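Local coordinates for protein racemase (Pseudovibrio sp. JE062, PDB 3MKC) that is a member of the enolase superfamily, with an enolase-type N-terminal domain and a TIM-barrel-like C-terminal domain, at residues G248-K251 / L252-T256. Residues are numbered along the deposited sequence; the frame is centred on the assembly and turned at random.
Sequences GHAK and LVENT
N255 brings both its backbone N-H and its side-chain amide to the carbonyl oxygen of K251 in the last turns of helix 246-255, an outer helix of the TIM-barrel-like domain of this enolase-superfamily protein. K251 O accepts two hydrogen bonds from N255: the backbone N at 2.8 Å and, from the side-chain amide, ND2 at 2.8 Å. With CG of N255 beside its own backbone N (chi1 -61°), the amide folds back along the helix. The ND2 bond is bent, with an N-H...O angle of 144°, and the oxygen lies somewhat off the amide plane. The K251 side chain runs alongside N255 in the same direction, its CD 4.1 Å from ND2. It also passes obliquely by E254, where K251 NZ stays 4.9 Å from E254 OE1, too far for a salt bridge, though the opposite charges probably attract.

One residue back, A250 O receives the backbone N of E254 at 2.8 Å, and E254 CG packs 3.3 Å from that same oxygen. A250 O sits over the flat face of the E254 carboxylate, 3.3 Å from CD, while OE2 of E254 forms a salt bridge with K280. K251 and N255 both touch W219 of helix 219-228; L252 packs on V222 of the same helix and on L241, and V253 on I260. H249 ND1 hydrogen-bonds to D245 O, and the H249 ring meets that of W275 edge-to-face. N227 ND2 hydrogen-bonds to N255 O, and T256 OG1 donates to L252 O at 2.7 Å, approaching from above the carbonyl plane.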
loop_
_atom_site.group_PDB
_atom_site.type_symbol
_atom_site.label_atom_id
_atom_site.label_comp_id
_atom_site.label_asym_id
_atom_site.label_seq_id
_atom_site.Cartn_x
_atom_site.Cartn_y
_atom_site.Cartn_z
ATOM N N GLY A 248 -21.701 5.800 6.982
ATOM C CA GLY A 248 -22.272 5.660 5.656
ATOM C C GLY A 248 -21.850 4.344 5.028
ATOM O O GLY A 248 -22.635 3.681 4.356
ATOM N N HIS A 249 -20.598 3.955 5.239
ATOM C CA HIS A 249 -20.142 2.694 4.689
ATOM C C HIS A 249 -20.936 1.536 5.312
ATOM O O HIS A 249 -21.279 0.570 4.635
ATOM C CB HIS A 249 -18.641 2.516 4.936
ATOM C CG HIS A 249 -17.782 3.383 4.071
ATOM N ND1 HIS A 249 -17.697 4.750 4.231
ATOM C CD2 HIS A 249 -16.974 3.077 3.029
ATOM C CE1 HIS A 249 -16.874 5.250 3.327
ATOM N NE2 HIS A 249 -16.422 4.255 2.583
ATOM N N ALA A 250 -21.240 1.637 6.603
ATOM C CA ALA A 250 -21.995 0.574 7.261
ATOM C C ALA A 250 -23.347 0.406 6.563
ATOM O O ALA A 250 -23.849 -0.713 6.418
ATOM C CB ALA A 250 -22.203 0.904 8.749
ATOM N N LYS A 251 -23.929 1.523 6.129
ATOM C CA LYS A 251 -25.210 1.491 5.433
ATOM C C LYS A 251 -25.077 0.688 4.153
ATOM O O LYS A 251 -25.926 -0.152 3.845
ATOM C CB LYS A 251 -25.679 2.907 5.098
ATOM C CG LYS A 251 -26.228 3.689 6.277
ATOM C CD LYS A 251 -27.548 3.109 6.748
ATOM C CE LYS A 251 -28.286 4.068 7.667
ATOM N NZ LYS A 251 -27.579 4.259 8.963
ATOM N N LEU A 252 -24.014 0.952 3.397
ATOM C CA LEU A 252 -23.783 0.228 2.149
ATOM C C LEU A 252 -23.650 -1.254 2.438
ATOM O O LEU A 252 -24.162 -2.091 1.698
ATOM C CB LEU A 252 -22.511 0.721 1.456
ATOM C CG LEU A 252 -22.531 2.134 0.880
ATOM C CD1 LEU A 252 -21.200 2.421 0.186
ATOM C CD2 LEU A 252 -23.682 2.263 -0.113
ATOM N N VAL A 253 -22.948 -1.584 3.515
ATOM C CA VAL A 253 -22.774 -2.987 3.873
ATOM C C VAL A 253 -24.114 -3.619 4.214
ATOM O O VAL A 253 -24.422 -4.733 3.795
ATOM C CB VAL A 253 -21.829 -3.149 5.083
ATOM C CG1 VAL A 253 -21.846 -4.613 5.576
ATOM C CG2 VAL A 253 -20.424 -2.755 4.680
ATOM N N GLU A 254 -24.910 -2.892 4.978
ATOM C CA GLU A 254 -26.212 -3.382 5.402
ATOM C C GLU A 254 -27.237 -3.449 4.282
ATOM O O GLU A 254 -28.162 -4.258 4.324
ATOM C CB GLU A 254 -26.756 -2.476 6.510
ATOM C CG GLU A 254 -26.053 -2.652 7.838
ATOM C CD GLU A 254 -26.156 -1.425 8.724
ATOM O OE1 GLU A 254 -27.053 -0.582 8.498
ATOM O OE2 GLU A 254 -25.335 -1.315 9.655
ATOM N N ASN A 255 -27.065 -2.618 3.264
ATOM C CA ASN A 255 -28.059 -2.568 2.198
ATOM C C ASN A 255 -27.660 -3.018 0.790
ATOM O O ASN A 255 -28.413 -2.814 -0.156
ATOM C CB ASN A 255 -28.640 -1.154 2.177
ATOM C CG ASN A 255 -29.335 -0.801 3.494
ATOM O OD1 ASN A 255 -30.447 -1.251 3.755
ATOM N ND2 ASN A 255 -28.664 -0.017 4.341
ATOM N N THR A 256 -26.486 -3.628 0.652
ATOM C CA THR A 256 -26.037 -4.125 -0.645
ATOM C C THR A 256 -25.316 -5.446 -0.404
ATOM O O THR A 256 -25.045 -5.804 0.742
ATOM C CB THR A 256 -25.036 -3.165 -1.332
ATOM O OG1 THR A 256 -23.762 -3.273 -0.689
ATOM C CG2 THR A 256 -25.516 -1.722 -1.251
#